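Local coordinates for 3-polyprenyl-4-hydroxybenzoate decarboxylase and related decarboxylases (Pelotomaculum thermopropionicum, PDB 6H6X), which is a UbiD-family decarboxylase that binds prenylated FMN with manganese and potassium, and probably acts reversibly on small aromatic acids such as furan carboxylates, at residues Gly144-Ser149 and Asp231-Ala236. The protein carries 8 engineered substitutions. Numbering follows the deposited sequence.
With MN (manganese (II) ion), chain H; K (potassium ion), chain G; 4LU (1-deoxy-5-O-phosphono-1-(3,3,4,5-tetramethyl-9,11-dioxo-2,3,8,9,10,11-hexahydro-7H-quinolino[1,8-fg]pteridin-12-ium-7-y l)-D-ribitol), chain I.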
loop_
_atom_site.group_PDB
_atom_site.type_symbol
_atom_site.label_atom_id
_atom_site.label_comp_id
_atom_site.label_asym_id
_atom_site.label_seq_id
_atom_site.Cartn_x
_atom_site.Cartn_y
_atom_site.Cartn_z
ATOM N N GLY B 144 -17.849 43.409 4.014
ATOM C CA GLY B 144 -17.891 43.270 2.550
ATOM C C GLY B 144 -16.884 42.330 1.880
ATOM O O GLY B 144 -16.911 42.190 0.676
ATOM N N VAL B 145 -15.986 41.703 2.627
ATOM C CA VAL B 145 -15.027 40.783 2.019
ATOM C C VAL B 145 -15.682 39.485 1.475
ATOM O O VAL B 145 -16.690 38.997 2.011
ATOM C CB VAL B 145 -13.872 40.415 2.985
ATOM C CG1 VAL B 145 -13.081 41.669 3.373
ATOM C CG2 VAL B 145 -14.381 39.630 4.210
ATOM N N ARG B 146 -15.086 38.960 0.407
ATOM C CA ARG B 146 -15.575 37.775 -0.271
ATOM C C ARG B 146 -14.867 36.505 0.220
ATOM O O ARG B 146 -13.644 36.502 0.388
ATOM C CB ARG B 146 -15.353 37.923 -1.763
ATOM C CG ARG B 146 -16.084 36.880 -2.585
ATOM C CD ARG B 146 -16.281 37.418 -3.998
ATOM N NE ARG B 146 -14.999 37.762 -4.608
ATOM C CZ ARG B 146 -14.840 38.521 -5.695
ATOM N NH1 ARG B 146 -15.863 39.021 -6.349
ATOM N NH2 ARG B 146 -13.630 38.730 -6.156
ATOM N N ASN B 147 -15.642 35.435 0.404
ATOM C CA ASN B 147 -15.129 34.110 0.730
ATOM C C ASN B 147 -15.731 33.036 -0.196
ATOM O O ASN B 147 -16.874 33.135 -0.604
ATOM C CB ASN B 147 -15.479 33.781 2.182
ATOM C CG ASN B 147 -14.674 32.605 2.744
ATOM O OD1 ASN B 147 -13.510 32.774 3.136
ATOM N ND2 ASN B 147 -15.315 31.401 2.823
ATOM N N VAL B 148 -14.954 31.990 -0.459
ATOM C CA VAL B 148 -15.399 30.837 -1.201
ATOM C C VAL B 148 -15.104 29.575 -0.354
ATOM O O VAL B 148 -14.034 29.444 0.200
ATOM C CB VAL B 148 -14.652 30.745 -2.525
ATOM C CG1 VAL B 148 -15.185 29.618 -3.394
ATOM C CG2 VAL B 148 -14.660 32.110 -3.228
ATOM N N SER B 149 -16.065 28.670 -0.286
ATOM C CA SER B 149 -15.899 27.352 0.333
ATOM C C SER B 149 -16.836 26.336 -0.341
ATOM O O SER B 149 -17.739 26.712 -1.100
ATOM C CB SER B 149 -16.222 27.443 1.852
ATOM O OG SER B 149 -17.369 28.255 2.092
ATOM N N ASP B 231 -26.348 40.140 -4.979
ATOM C CA ASP B 231 -25.175 40.996 -5.178
ATOM C C ASP B 231 -23.899 40.205 -4.876
ATOM O O ASP B 231 -23.196 40.425 -3.882
ATOM C CB ASP B 231 -25.289 42.243 -4.286
ATOM C CG ASP B 231 -24.201 43.278 -4.575
ATOM O OD1 ASP B 231 -23.681 43.347 -5.714
ATOM O OD2 ASP B 231 -23.871 44.026 -3.627
ATOM N N VAL B 232 -23.626 39.266 -5.771
ATOM C CA VAL B 232 -22.524 38.329 -5.640
ATOM C C VAL B 232 -21.963 38.166 -7.054
ATOM O O VAL B 232 -22.674 38.343 -8.033
ATOM C CB VAL B 232 -23.041 36.942 -5.152
ATOM C CG1 VAL B 232 -21.901 36.022 -4.816
ATOM C CG2 VAL B 232 -23.965 37.069 -3.939
ATOM N N GLU B 233 -20.696 37.790 -7.146
ATOM C CA GLU B 233 -19.999 37.556 -8.402
ATOM C C GLU B 233 -19.721 36.045 -8.558
ATOM O O GLU B 233 -19.480 35.352 -7.550
ATOM C CB GLU B 233 -18.673 38.343 -8.409
ATOM C CG GLU B 233 -18.818 39.860 -8.215
ATOM C CD GLU B 233 -19.109 40.272 -6.765
ATOM O OE1 GLU B 233 -18.416 39.795 -5.806
ATOM O OE2 GLU B 233 -20.067 41.043 -6.556
ATOM N N VAL B 234 -19.803 35.533 -9.793
ATOM C CA VAL B 234 -19.603 34.095 -10.074
ATOM C C VAL B 234 -18.721 33.939 -11.297
ATOM O O VAL B 234 -18.676 34.841 -12.090
ATOM C CB VAL B 234 -20.910 33.326 -10.306
ATOM C CG1 VAL B 234 -21.773 33.328 -9.046
ATOM C CG2 VAL B 234 -21.691 33.859 -11.492
ATOM N N PRO B 235 -17.988 32.814 -11.428
ATOM C CA PRO B 235 -17.145 32.625 -12.629
ATOM C C PRO B 235 -17.970 32.591 -13.916
ATOM O O PRO B 235 -18.957 31.885 -14.002
ATOM C CB PRO B 235 -16.456 31.300 -12.373
ATOM C CG PRO B 235 -16.463 31.154 -10.901
ATOM C CD PRO B 235 -17.779 31.731 -10.450
ATOM N N ALA B 236 -17.601 33.447 -14.858
ATOM C CA ALA B 236 -18.338 33.637 -16.133
ATOM C C ALA B 236 -18.437 32.354 -16.918
ATOM O O ALA B 236 -19.460 32.082 -17.568
ATOM C CB ALA B 236 -17.636 34.703 -17.002
HETATM MN MN MN H . -11.909 31.809 3.525
HETATM K K K G . -11.929 28.404 1.811
HETATM C C9 4LU I . -14.800 20.379 0.961
HETATM C C8 4LU I . -14.821 19.582 -0.222
HETATM C C7 4LU I . -15.857 18.687 -0.509
HETATM C C10 4LU I . -16.964 21.201 3.925
HETATM C C6 4LU I . -16.856 18.389 0.595
HETATM N N3 4LU I . -19.403 21.832 5.127
HETATM C C2 4LU I . -18.276 22.553 5.431
HETATM C C13 4LU I . -18.230 16.316 -0.515
HETATM C C5 4LU I . -18.095 17.457 0.473
HETATM C C1 4LU I . -18.654 18.028 2.801
HETATM O O2 4LU I . -18.354 23.515 6.256
HETATM N N1 4LU I . -17.087 22.249 4.831
HETATM C C4 4LU I . -19.391 20.786 4.247
HETATM O O4 4LU I . -20.449 20.161 3.982
HETATM C C4A 4LU I . -18.090 20.415 3.586
HETATM N N5 4LU I . -17.987 19.359 2.620
HETATM C C3 4LU I . -18.999 17.409 1.656
HETATM C C12 4LU I . -19.050 18.417 -0.294
HETATM C C5A 4LU I . -16.895 19.341 1.710
HETATM C C7M 4LU I . -15.829 17.848 -1.786
HETATM C C8M 4LU I . -13.679 19.827 -1.172
HETATM C C9A 4LU I . -15.770 20.280 1.981
HETATM N N10 4LU I . -15.732 20.920 3.279
HETATM C "C1'" 4LU I . -14.580 21.714 3.701
HETATM C "C2'" 4LU I . -14.563 23.211 3.314
HETATM O "O2'" 4LU I . -14.961 23.459 1.962
HETATM C "C3'" 4LU I . -13.134 23.709 3.467
HETATM O "O3'" 4LU I . -12.631 23.324 4.749
HETATM C "C4'" 4LU I . -13.022 25.219 3.234
HETATM O "O4'" 4LU I . -11.671 25.674 2.920
HETATM C "C5'" 4LU I . -13.508 26.093 4.377
HETATM O "O5'" 4LU I . -13.257 27.405 3.829
HETATM P P 4LU I . -13.173 28.750 4.739
HETATM O O2P 4LU I . -13.124 29.944 3.768
HETATM O O3P 4LU I . -14.499 28.789 5.552
HETATM O O1P 4LU I . -11.877 28.586 5.534
HETATM O O HOH W 1 -10.134 30.321 4.126
#
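R146 and E233 alone join 144-149 to 231-236, through a salt bridge: R146 NH1 donates to E233 OE1 at 2.7 Å. The N-H...O angle of 138° shows a bent bond. NH1 comes in on the anti side of the carboxylate, somewhat out of its plane, and the two flat groups are turned 51° against each other. NH1 alone bonds to E233, and on the anti side, so this is not the paired, coplanar arrangement. The chain of R146 leaves with CG anti to the backbone N (chi1 -168°) and turns at its third torsion, about CG-CD, while E233 folds at chi2. NH1 also lies 3.5 Å from E233 CB, and E233 CG sits at the edge of the guanidinium, in its plane.

The charges are shared further. R146 NH2 pairs with D209, E233 OE1 also with R139, and E233 OE2 with K226, forming an ionic network. An alanine in place of R146 would probably leave D209 without this cationic partner and E233 dependent on R139 and K226.

Metal and cofactor bonds belong to N147 and V148, next in strand 146-157. N147 OD1 binds manganese at 1.9 Å, alongside H169 and E210, and N147 ND2 donates to phosphate oxygen O2P of the prenylated FMN at 2.8 Å. V148 O binds potassium at 2.9 Å. R146 stands just before these two residues in the chain.

In the fold, strand 146-157 pairs antiparallel with strand 130-139, whose I137 touches R146, V232 and P235. Strand 233-235 is an edge of a separate small sheet and pairs with strand 223-226, whose L224 touches both R146 and E233.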